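Twitching motility pilus retraction protein (Geobacter sulfurreducens PCA, PDB 5ZFQ) probably works as a hexameric ATPase motor that uses ATP hydrolysis to drive retraction of type IV pili in twitching motility. Local coordinates at residues 138-143 / 307-312; 151-156 / 250-255; 290-295 / 303-308; 343-348 / 364-369. All blocks are in the same frame, centred on the assembly; numbering follows the deposited sequence.

Interaction 1 (138-143 / 307-312); sequences PVVVKE and LEVMVP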
loop_
_atom_site.group_PDB
_atom_site.type_symbol
_atom_site.label_atom_id
_atom_site.label_comp_id
_atom_site.label_asym_id
_atom_site.label_seq_id
_atom_site.Cartn_x
_atom_site.Cartn_y
_atom_site.Cartn_z
ATOM N N PRO A 138 22.053 27.271 31.063
ATOM C CA PRO A 138 21.598 27.874 32.325
ATOM C C PRO A 138 21.343 26.793 33.385
ATOM O O PRO A 138 21.163 25.611 33.037
ATOM C CB PRO A 138 20.306 28.588 31.925
ATOM C CG PRO A 138 19.780 27.789 30.762
ATOM C CD PRO A 138 20.988 27.252 30.036
ATOM N N VAL A 139 21.323 27.186 34.652
ATOM C CA VAL A 139 21.237 26.219 35.737
ATOM C C VAL A 139 19.957 25.393 35.681
ATOM O O VAL A 139 19.893 24.300 36.245
ATOM C CB VAL A 139 21.315 26.912 37.093
ATOM C CG1 VAL A 139 22.523 27.857 37.129
ATOM C CG2 VAL A 139 20.029 27.665 37.362
ATOM N N VAL A 140 18.941 25.897 34.989
ATOM C CA VAL A 140 17.658 25.198 34.947
ATOM C C VAL A 140 17.833 23.854 34.273
ATOM O O VAL A 140 17.115 22.902 34.575
ATOM C CB VAL A 140 16.567 26.014 34.210
ATOM C CG1 VAL A 140 16.888 26.151 32.708
ATOM C CG2 VAL A 140 15.190 25.391 34.434
ATOM N N VAL A 141 18.808 23.772 33.373
ATOM C CA VAL A 141 19.038 22.523 32.655
ATOM C C VAL A 141 19.603 21.526 33.639
ATOM O O VAL A 141 19.184 20.380 33.682
ATOM C CB VAL A 141 20.002 22.679 31.471
ATOM C CG1 VAL A 141 20.067 21.375 30.704
ATOM C CG2 VAL A 141 19.551 23.799 30.556
ATOM N N LYS A 142 20.551 21.995 34.442
ATOM C CA LYS A 142 21.143 21.189 35.495
ATOM C C LYS A 142 20.071 20.678 36.457
ATOM O O LYS A 142 20.090 19.505 36.857
ATOM C CB LYS A 142 22.213 21.992 36.232
ATOM C CG LYS A 142 22.990 21.142 37.194
ATOM C CD LYS A 142 24.319 21.770 37.629
ATOM C CE LYS A 142 24.281 23.285 37.615
ATOM N NZ LYS A 142 25.470 23.845 36.910
ATOM N N GLU A 143 19.132 21.554 36.807
ATOM C CA GLU A 143 18.020 21.175 37.663
ATOM C C GLU A 143 17.181 20.088 37.004
ATOM O O GLU A 143 16.696 19.171 37.678
ATOM C CB GLU A 143 17.138 22.381 37.979
ATOM C CG GLU A 143 17.762 23.386 38.940
ATOM C CD GLU A 143 16.860 24.596 39.206
ATOM O OE1 GLU A 143 15.697 24.609 38.720
ATOM O OE2 GLU A 143 17.327 25.529 39.909
ATOM N N LEU A 307 18.399 29.289 23.471
ATOM C CA LEU A 307 17.696 28.193 24.102
ATOM C C LEU A 307 16.345 28.618 24.664
ATOM O O LEU A 307 16.242 29.584 25.441
ATOM C CB LEU A 307 18.570 27.595 25.212
ATOM C CG LEU A 307 18.012 26.492 26.108
ATOM C CD1 LEU A 307 18.004 25.115 25.427
ATOM C CD2 LEU A 307 18.802 26.480 27.411
ATOM N N GLU A 308 15.324 27.857 24.341
ATOM C CA GLU A 308 14.032 28.095 24.878
ATOM C C GLU A 308 13.813 26.956 25.843
ATOM O O GLU A 308 13.988 25.829 25.498
ATOM C CB GLU A 308 13.004 28.087 23.780
ATOM C CG GLU A 308 11.597 27.936 24.294
ATOM C CD GLU A 308 10.560 28.593 23.446
ATOM O OE1 GLU A 308 10.505 29.801 23.404
ATOM O OE2 GLU A 308 9.782 27.901 22.836
ATOM N N VAL A 309 13.453 27.268 27.075
ATOM C CA VAL A 309 13.198 26.262 28.084
ATOM C C VAL A 309 11.814 26.347 28.669
ATOM O O VAL A 309 11.429 27.357 29.153
ATOM C CB VAL A 309 14.140 26.431 29.278
ATOM C CG1 VAL A 309 13.932 25.351 30.299
ATOM C CG2 VAL A 309 15.571 26.475 28.843
ATOM N N MET A 310 11.084 25.255 28.661
ATOM C CA MET A 310 9.778 25.217 29.265
ATOM C C MET A 310 9.751 24.224 30.409
ATOM O O MET A 310 9.974 23.069 30.202
ATOM C CB MET A 310 8.763 24.773 28.244
ATOM C CG MET A 310 7.329 24.980 28.641
ATOM S SD MET A 310 6.509 23.718 29.573
ATOM C CE MET A 310 6.587 22.289 28.578
ATOM N N VAL A 311 9.450 24.683 31.610
ATOM C CA VAL A 311 9.345 23.821 32.762
ATOM C C VAL A 311 7.903 23.818 33.164
ATOM O O VAL A 311 7.366 24.827 33.517
ATOM C CB VAL A 311 10.164 24.327 33.937
ATOM C CG1 VAL A 311 10.166 23.300 35.038
ATOM C CG2 VAL A 311 11.586 24.575 33.513
ATOM N N PRO A 312 7.266 22.593 33.095
ATOM C CA PRO A 312 5.844 22.608 33.447
ATOM C C PRO A 312 5.496 22.918 34.871
ATOM O O PRO A 312 6.262 22.665 35.752
ATOM C CB PRO A 312 5.404 21.198 33.130
ATOM C CG PRO A 312 6.269 20.805 32.032
ATOM C CD PRO A 312 7.558 21.195 32.573
#

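Interaction 2 (151-156 / 250-255); sequences LILVTG and CLATLH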
loop_
_atom_site.group_PDB
_atom_site.type_symbol
_atom_site.label_atom_id
_atom_site.label_comp_id
_atom_site.label_asym_id
_atom_site.label_seq_id
_atom_site.Cartn_x
_atom_site.Cartn_y
_atom_site.Cartn_z
ATOM N N LEU A 151 9.256 12.686 31.335
ATOM C CA LEU A 151 9.755 12.859 29.987
ATOM C C LEU A 151 10.437 14.207 29.841
ATOM O O LEU A 151 9.860 15.236 30.213
ATOM C CB LEU A 151 8.607 12.737 28.994
ATOM C CG LEU A 151 8.948 12.959 27.529
ATOM C CD1 LEU A 151 9.863 11.838 26.953
ATOM C CD2 LEU A 151 7.634 13.077 26.773
ATOM N N ILE A 152 11.655 14.196 29.306
ATOM C CA ILE A 152 12.406 15.421 29.051
ATOM C C ILE A 152 12.758 15.518 27.569
ATOM O O ILE A 152 13.305 14.570 27.000
ATOM C CB ILE A 152 13.700 15.472 29.884
ATOM C CG1 ILE A 152 13.375 15.345 31.378
ATOM C CG2 ILE A 152 14.475 16.741 29.596
ATOM C CD1 ILE A 152 14.523 15.679 32.291
ATOM N N LEU A 153 12.447 16.650 26.937
ATOM C CA LEU A 153 12.683 16.790 25.498
ATOM C C LEU A 153 13.744 17.819 25.170
ATOM O O LEU A 153 13.717 18.937 25.672
ATOM C CB LEU A 153 11.388 17.151 24.777
ATOM C CG LEU A 153 10.302 16.082 24.943
ATOM C CD1 LEU A 153 8.964 16.517 24.391
ATOM C CD2 LEU A 153 10.791 14.785 24.293
ATOM N N VAL A 154 14.703 17.423 24.342
ATOM C CA VAL A 154 15.649 18.367 23.761
ATOM C C VAL A 154 15.373 18.439 22.270
ATOM O O VAL A 154 15.611 17.467 21.553
ATOM C CB VAL A 154 17.101 17.951 23.988
ATOM C CG1 VAL A 154 18.031 19.089 23.598
ATOM C CG2 VAL A 154 17.319 17.556 25.430
ATOM N N THR A 155 14.849 19.569 21.798
ATOM C CA THR A 155 14.435 19.658 20.407
ATOM C C THR A 155 15.327 20.582 19.621
ATOM O O THR A 155 16.050 21.395 20.183
ATOM C CB THR A 155 12.984 20.153 20.266
ATOM O OG1 THR A 155 12.917 21.579 20.467
ATOM C CG2 THR A 155 12.075 19.424 21.258
ATOM N N GLY A 156 15.257 20.472 18.305
ATOM C CA GLY A 156 16.022 21.344 17.441
ATOM C C GLY A 156 16.560 20.596 16.244
ATOM O O GLY A 156 16.410 19.371 16.144
ATOM N N CYS A 250 12.807 9.451 30.783
ATOM C CA CYS A 250 12.996 9.329 29.350
ATOM C C CYS A 250 13.557 10.618 28.744
ATOM O O CYS A 250 12.930 11.683 28.823
ATOM C CB CYS A 250 11.678 8.953 28.670
ATOM S SG CYS A 250 11.860 8.669 26.886
ATOM N N LEU A 251 14.748 10.519 28.158
ATOM C CA LEU A 251 15.328 11.627 27.401
ATOM C C LEU A 251 15.026 11.400 25.940
ATOM O O LEU A 251 15.214 10.290 25.438
ATOM C CB LEU A 251 16.845 11.732 27.614
ATOM C CG LEU A 251 17.240 11.915 29.075
ATOM C CD1 LEU A 251 18.739 11.827 29.275
ATOM C CD2 LEU A 251 16.661 13.232 29.648
ATOM N N ALA A 252 14.556 12.434 25.254
ATOM C CA ALA A 252 14.205 12.274 23.855
ATOM C C ALA A 252 14.304 13.581 23.072
ATOM O O ALA A 252 14.398 14.661 23.651
ATOM C CB ALA A 252 12.790 11.679 23.723
ATOM N N THR A 253 14.310 13.415 21.769
ATOM C CA THR A 253 14.543 14.436 20.787
ATOM C C THR A 253 13.438 14.607 19.744
ATOM O O THR A 253 12.768 13.700 19.378
ATOM C CB THR A 253 15.903 14.066 20.126
ATOM O OG1 THR A 253 16.958 14.664 20.842
ATOM C CG2 THR A 253 16.042 14.450 18.705
ATOM N N LEU A 254 13.290 15.818 19.270
ATOM C CA LEU A 254 12.377 16.181 18.210
ATOM C C LEU A 254 12.986 17.310 17.415
ATOM O O LEU A 254 13.701 18.114 17.956
ATOM C CB LEU A 254 11.075 16.702 18.784
ATOM C CG LEU A 254 9.880 15.796 18.773
ATOM C CD1 LEU A 254 8.621 16.600 18.888
ATOM C CD2 LEU A 254 9.885 15.054 17.469
ATOM N N HIS A 255 12.669 17.422 16.147
ATOM C CA HIS A 255 13.192 18.532 15.387
ATOM C C HIS A 255 12.174 19.643 15.337
ATOM O O HIS A 255 11.655 19.967 14.325
ATOM C CB HIS A 255 13.609 18.131 13.995
ATOM C CG HIS A 255 14.046 19.292 13.162
ATOM N ND1 HIS A 255 14.450 19.169 11.852
ATOM C CD2 HIS A 255 14.135 20.607 13.458
ATOM C CE1 HIS A 255 14.765 20.358 11.378
ATOM N NE2 HIS A 255 14.586 21.244 12.335
#

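Interaction 3 (290-295 / 303-308); sequences MSQTLL and RVLALE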
loop_
_atom_site.group_PDB
_atom_site.type_symbol
_atom_site.label_atom_id
_atom_site.label_comp_id
_atom_site.label_asym_id
_atom_site.label_seq_id
_atom_site.Cartn_x
_atom_site.Cartn_y
_atom_site.Cartn_z
ATOM N N MET A 290 13.382 21.543 26.043
ATOM C CA MET A 290 14.383 22.496 25.639
ATOM C C MET A 290 14.453 22.574 24.124
ATOM O O MET A 290 14.642 21.580 23.438
ATOM C CB MET A 290 15.729 22.134 26.253
ATOM C CG MET A 290 15.687 22.204 27.782
ATOM S SD MET A 290 17.187 21.592 28.564
ATOM C CE MET A 290 17.437 20.114 27.645
ATOM N N SER A 291 14.402 23.777 23.609
ATOM C CA SER A 291 14.519 23.994 22.197
ATOM C C SER A 291 15.773 24.761 21.946
ATOM O O SER A 291 15.976 25.780 22.513
ATOM C CB SER A 291 13.313 24.706 21.690
ATOM O OG SER A 291 12.287 23.778 21.652
ATOM N N GLN A 292 16.601 24.266 21.046
ATOM C CA GLN A 292 17.880 24.868 20.794
ATOM C C GLN A 292 18.234 25.306 19.419
ATOM O O GLN A 292 17.792 24.750 18.473
ATOM C CB GLN A 292 18.933 23.875 21.184
ATOM C CG GLN A 292 18.844 23.432 22.615
ATOM C CD GLN A 292 20.015 22.607 23.022
ATOM O OE1 GLN A 292 20.806 22.227 22.206
ATOM N NE2 GLN A 292 20.121 22.330 24.286
ATOM N N THR A 293 18.999 26.377 19.345
ATOM C CA THR A 293 19.555 26.865 18.104
ATOM C C THR A 293 21.000 27.268 18.234
ATOM O O THR A 293 21.343 27.966 19.132
ATOM C CB THR A 293 18.888 28.139 17.601
ATOM O OG1 THR A 293 17.486 27.996 17.614
ATOM C CG2 THR A 293 19.267 28.353 16.217
ATOM N N LEU A 294 21.863 26.799 17.361
ATOM C CA LEU A 294 23.217 27.340 17.322
ATOM C C LEU A 294 23.257 28.442 16.269
ATOM O O LEU A 294 23.236 28.172 15.057
ATOM C CB LEU A 294 24.253 26.252 17.010
ATOM C CG LEU A 294 24.573 25.251 18.135
ATOM C CD1 LEU A 294 25.473 24.111 17.629
ATOM C CD2 LEU A 294 25.180 25.954 19.365
ATOM N N LEU A 295 23.275 29.683 16.742
ATOM C CA LEU A 295 23.358 30.838 15.865
ATOM C C LEU A 295 24.818 31.153 15.600
ATOM O O LEU A 295 25.679 30.669 16.320
ATOM C CB LEU A 295 22.641 32.036 16.497
ATOM C CG LEU A 295 21.137 31.802 16.686
ATOM C CD1 LEU A 295 20.530 32.899 17.522
ATOM C CD2 LEU A 295 20.445 31.710 15.339
ATOM N N ARG A 303 29.975 29.797 16.956
ATOM C CA ARG A 303 28.533 29.668 17.193
ATOM C C ARG A 303 28.140 29.745 18.666
ATOM O O ARG A 303 28.746 29.087 19.511
ATOM C CB ARG A 303 28.011 28.350 16.615
ATOM C CG ARG A 303 28.034 28.290 15.096
ATOM C CD ARG A 303 27.207 27.133 14.567
ATOM N NE ARG A 303 27.850 25.830 14.763
ATOM C CZ ARG A 303 27.220 24.664 14.614
ATOM N NH1 ARG A 303 25.925 24.652 14.290
ATOM N NH2 ARG A 303 27.868 23.510 14.794
ATOM N N VAL A 304 27.066 30.470 18.937
ATOM C CA VAL A 304 26.513 30.628 20.264
ATOM C C VAL A 304 25.166 29.938 20.355
ATOM O O VAL A 304 24.509 29.746 19.382
ATOM C CB VAL A 304 26.360 32.091 20.667
ATOM C CG1 VAL A 304 27.702 32.745 20.730
ATOM C CG2 VAL A 304 25.485 32.831 19.698
ATOM N N LEU A 305 24.772 29.561 21.552
ATOM C CA LEU A 305 23.536 28.864 21.754
ATOM C C LEU A 305 22.388 29.710 22.237
ATOM O O LEU A 305 22.534 30.509 23.104
ATOM C CB LEU A 305 23.756 27.719 22.715
ATOM C CG LEU A 305 22.529 26.856 22.915
ATOM C CD1 LEU A 305 22.379 25.877 21.787
ATOM C CD2 LEU A 305 22.541 26.147 24.240
ATOM N N ALA A 306 21.249 29.534 21.598
ATOM C CA ALA A 306 20.016 30.193 21.944
ATOM C C ALA A 306 19.113 29.063 22.405
ATOM O O ALA A 306 19.028 28.033 21.805
ATOM C CB ALA A 306 19.448 30.946 20.783
ATOM N N LEU A 307 18.399 29.289 23.471
ATOM C CA LEU A 307 17.696 28.193 24.102
ATOM C C LEU A 307 16.345 28.618 24.664
ATOM O O LEU A 307 16.242 29.584 25.441
ATOM C CB LEU A 307 18.570 27.595 25.212
ATOM C CG LEU A 307 18.012 26.492 26.108
ATOM C CD1 LEU A 307 18.004 25.115 25.427
ATOM C CD2 LEU A 307 18.802 26.480 27.411
ATOM N N GLU A 308 15.324 27.857 24.341
ATOM C CA GLU A 308 14.032 28.095 24.878
ATOM C C GLU A 308 13.813 26.956 25.843
ATOM O O GLU A 308 13.988 25.829 25.498
ATOM C CB GLU A 308 13.004 28.087 23.780
ATOM C CG GLU A 308 11.597 27.936 24.294
ATOM C CD GLU A 308 10.560 28.593 23.446
ATOM O OE1 GLU A 308 10.505 29.801 23.404
ATOM O OE2 GLU A 308 9.782 27.901 22.836
#

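Interaction 4 (343-348 / 364-369); sequences TMNQSL and ARSSDP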
loop_
_atom_site.group_PDB
_atom_site.type_symbol
_atom_site.label_atom_id
_atom_site.label_comp_id
_atom_site.label_asym_id
_atom_site.label_seq_id
_atom_site.Cartn_x
_atom_site.Cartn_y
_atom_site.Cartn_z
ATOM N N THR A 343 11.826 32.052 27.195
ATOM C CA THR A 343 11.411 31.938 25.805
ATOM C C THR A 343 12.629 32.110 24.901
ATOM O O THR A 343 13.665 32.633 25.329
ATOM C CB THR A 343 10.345 32.987 25.417
ATOM O OG1 THR A 343 10.883 34.300 25.586
ATOM C CG2 THR A 343 9.090 32.850 26.287
ATOM N N MET A 344 12.487 31.660 23.654
ATOM C CA MET A 344 13.475 31.901 22.620
ATOM C C MET A 344 13.730 33.401 22.489
ATOM O O MET A 344 14.879 33.825 22.410
ATOM C CB MET A 344 13.023 31.308 21.280
ATOM C CG MET A 344 14.036 31.497 20.173
ATOM S SD MET A 344 15.650 30.762 20.606
ATOM C CE MET A 344 15.243 29.021 20.698
ATOM N N ASN A 345 12.665 34.203 22.496
ATOM C CA ASN A 345 12.835 35.652 22.443
ATOM C C ASN A 345 13.618 36.171 23.652
ATOM O O ASN A 345 14.498 37.017 23.490
ATOM C CB ASN A 345 11.483 36.381 22.327
ATOM C CG ASN A 345 11.099 36.685 20.871
ATOM O OD1 ASN A 345 11.928 36.570 19.958
ATOM N ND2 ASN A 345 9.842 37.062 20.651
ATOM N N GLN A 346 13.331 35.667 24.853
ATOM C CA GLN A 346 14.088 36.089 26.032
ATOM C C GLN A 346 15.551 35.719 25.870
ATOM O O GLN A 346 16.423 36.532 26.139
ATOM C CB GLN A 346 13.513 35.484 27.314
ATOM C CG GLN A 346 12.234 36.178 27.757
ATOM C CD GLN A 346 11.535 35.488 28.917
ATOM O OE1 GLN A 346 11.596 34.264 29.056
ATOM N NE2 GLN A 346 10.840 36.271 29.741
ATOM N N SER A 347 15.815 34.502 25.399
ATOM C CA SER A 347 17.180 34.036 25.151
ATOM C C SER A 347 17.885 34.915 24.124
ATOM O O SER A 347 19.017 35.353 24.355
ATOM C CB SER A 347 17.185 32.576 24.670
ATOM O OG SER A 347 18.510 32.073 24.559
ATOM N N LEU A 348 17.225 35.152 22.987
ATOM C CA LEU A 348 17.780 36.038 21.954
ATOM C C LEU A 348 18.111 37.419 22.539
ATOM O O LEU A 348 19.182 37.982 22.281
ATOM C CB LEU A 348 16.810 36.186 20.776
ATOM C CG LEU A 348 16.705 35.010 19.811
ATOM C CD1 LEU A 348 15.516 35.164 18.850
ATOM C CD2 LEU A 348 17.987 34.878 19.055
ATOM N N ALA A 364 15.974 37.545 12.527
ATOM C CA ALA A 364 15.570 36.551 11.529
ATOM C C ALA A 364 15.065 35.292 12.228
ATOM O O ALA A 364 14.100 34.673 11.799
ATOM C CB ALA A 364 16.726 36.204 10.573
ATOM N N ARG A 365 15.743 34.920 13.305
ATOM C CA ARG A 365 15.447 33.699 14.029
ATOM C C ARG A 365 14.190 33.850 14.845
ATOM O O ARG A 365 13.524 32.865 15.156
ATOM C CB ARG A 365 16.624 33.323 14.934
ATOM C CG ARG A 365 16.391 32.083 15.760
ATOM C CD ARG A 365 15.880 30.894 14.913
ATOM N NE ARG A 365 15.617 29.736 15.765
ATOM C CZ ARG A 365 14.517 29.577 16.505
ATOM N NH1 ARG A 365 13.542 30.496 16.487
ATOM N NH2 ARG A 365 14.390 28.488 17.257
ATOM N N SER A 366 13.867 35.082 15.199
ATOM C CA SER A 366 12.717 35.351 16.051
ATOM C C SER A 366 11.406 34.883 15.417
ATOM O O SER A 366 11.106 35.197 14.263
ATOM C CB SER A 366 12.639 36.848 16.371
ATOM O OG SER A 366 11.628 37.110 17.320
ATOM N N SER A 367 10.639 34.114 16.177
ATOM C CA SER A 367 9.311 33.724 15.746
ATOM C C SER A 367 8.300 34.813 16.095
ATOM O O SER A 367 7.143 34.745 15.658
ATOM C CB SER A 367 8.904 32.400 16.376
ATOM O OG SER A 367 9.225 32.403 17.756
ATOM N N ASP A 368 8.731 35.805 16.887
ATOM C CA ASP A 368 7.971 37.050 17.074
ATOM C C ASP A 368 8.882 38.298 17.160
ATOM O O ASP A 368 9.140 38.837 18.258
ATOM C CB ASP A 368 7.066 36.975 18.313
ATOM C CG ASP A 368 6.084 38.157 18.393
ATOM O OD1 ASP A 368 6.050 39.026 17.472
ATOM O OD2 ASP A 368 5.316 38.199 19.375
ATOM N N PRO A 369 9.350 38.767 15.988
ATOM C CA PRO A 369 10.139 39.991 15.783
ATOM C C PRO A 369 9.574 41.212 16.544
ATOM O O PRO A 369 10.320 41.852 17.292
ATOM C CB PRO A 369 10.061 40.202 14.264
ATOM C CG PRO A 369 9.901 38.886 13.709
ATOM C CD PRO A 369 9.236 37.986 14.744
#

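Interaction 1 (138-143 / 307-312)
Val140 sets its two methyls against Val309 of strand 303-310 and Val311 just past its end, CG1 meeting Val309 and CG2 meeting Val311. This is helix-on-sheet packing: the short helix 139-144 lies against the strand that ends the mixed sheet within this chain, in what is consistent with the RecA-like ATPase core of the type II/IV secretion family. No hydrogen bond crosses, and the closest CA pair, Val140 and Val309, is 8.3 Å apart, so the join rests on side chains alone. Val140 and Val309 reach toward each other tip to tip, with CG1 of Val140 3.9 Å from CG1 of Val309. Beside them Val140 and Val311 run past each other in opposite directions, CG2 to CG2 at 3.8 Å. A chi1 of 67° explains the fork, since it holds CG1 of Val140 between its backbone N and carbonyl carbon and leaves CG2 anti to N. Glu308 and Met310 belong to the other face of the strand, where Met310 packs on helices 259-268 and 328-333. Just ahead of the helix, the Pro138 ring slants across Leu307, and the methyl CD2 of Leu307 lies 3.5 Å from CD of Pro138 and 4.2 Å from CG2 of Val141.

Interaction 2 (151-156 / 250-255)
Chi1 of 177° carries CG of Leu151 to the side opposite its backbone N, and from there CD1 of Leu151 reaches SG of Cys250 at 3.7 Å. Leu153 takes the other turn, chi1 -61°, with CG anti to the carbonyl carbon, which brings its CD2 to 3.7 Å from CB of Ala252. On the reverse face Ile152 and Leu251 run alongside each other, CB of Ile152 against CD2 of Leu251. Between these two layers of side chains the strands run parallel in one-to-one register, their segment axes 4.7 Å apart. The backbone ladder includes Ile152 N to Cys250 O at 2.9 Å, Val154 N to Ala252 O, and Gly156 N to Leu254 O at 2.8 Å. At Val154 a side chain joins in: Thr253 OG1 donates to Val154 O (3.2 Å) in the carbonyl plane. A valine in place of Thr253 would probably leave the Val154 carbonyl without this hydroxyl donor. Thr155 turns its own hydroxyl to Ser291 on the next strand. Gly156 has a phi of 141°, where a CB would jam against the preceding carbonyl oxygen, and its O accepts from Lys162 NZ. A central parallel strand that runs into a probable Walker A P-loop is characteristic of P-loop NTPases and consistent with a RecA-like core.

Interaction 3 (290-295 / 303-308)
Leu307 slides its CD1 beside Gln292, 3.4 Å from CG of that residue and 3.8 Å from CB of Met290, at the buried end of an antiparallel beta hairpin made by strands 286-296 and 303-310. Here the backbone bonds are straight: Ser291 N to Glu308 O and Glu308 N to Ser291 O are both 2.8 Å, with N-H...O angles of 172° and 171°. Thr293 and Ala306 form the next hydrogen-bonded pair. Toward the turn the ladder is more bent, Leu295 N reaching Val304 O at 2.9 Å with an angle of only 138°. The more solvent-accessible side is here too: Leu294 and Leu305, partly exposed, meet through CD2 of Leu294 and CD1 of Leu305 at 3.7 Å. Exposed Arg303 lies crosswise to Leu294, so that CD1 of Leu294 sits over one guanidinium face, 3.5 Å from CZ of Arg303. NH1 of Arg303 also bonds to Gly159 O in the probable P-loop. At the buried end, Glu308 accepts from Met344 N and Ala259 N, where helices 344-353 and 259-268 begin; two helix starts facing one carboxylate would be expected to stabilise its negative charge.

Interaction 4 (343-348 / 364-369)
The amide of Asn345 faces the loop after helix 359-365 and uses both its ends there. Its oxygen takes the hydroxyl of Ser366, OG to OD1 of Asn345 at 2.7 Å, in the carbonyl plane and on a lone pair. Its nitrogen meets the backbone less squarely: ND2 of Asn345 lies 3.1 Å from Asp368 O, but above that carbonyl's plane, with an N-H...O angle of 145°, and makes a weak hydrogen bond to Glu371. The Asp368 oxygen in turn stands 23° out of the amide plane of Asn345. Without the amide, as with an alanine here, the Ser366 hydroxyl and the Asp368 carbonyl would probably lose these partners and the loop between the helices could shift. The second pairing is apolar against charged. Met344 runs roughly perpendicular to Arg365, the thioether over one guanidinium face and offset toward its rim, with CE of Met344 3.6 Å from NH2 of Arg365. The methionine chain, bent at chi2 and chi3, folds across the group rather than pointing at it. Arg365 also makes weak hydrogen bonds to Thr293 and Asn257, and packs on Phe284 of a neighbouring subunit. Between the two pairings Leu348 lays CD1 against the turn, 4.0 Å from CA of Ser366. Thr343 starts the helix: its OG1 accepts from Gln346 N (2.9 Å) while OE1 of Gln346 accepts from Thr343 N. That reciprocal pair is a capping box, here opening helix 344-353, which packs on the hairpin face carrying Thr293, Leu295 and Ala306.

In the fold
Interactions 2, 3 and 1 follow the mixed sheet outward from its middle, and interaction 4 packs against the hairpin. Interaction 2 joins central strands, and interaction 3 adds the hairpin beside strand 150-155, with Thr155 OG1 2.6 Å from Ser291 OG; their centres are 14 Å apart. Interactions 1 and 3 share Leu307 and Glu308: interaction 1 packs on a face of the outermost strand within this chain, interaction 3 pairs its edge, and Val141 CG1 lies 3.6 Å from Met290 SD. Interaction 4 joins through Glu308 OE1, 2.7 Å from Met344 N. The probable nucleotide site, the P-loop, begins at Gly156 of interaction 2 and is touched by Gln292 of interaction 3, while Arg365 lies near it without contact.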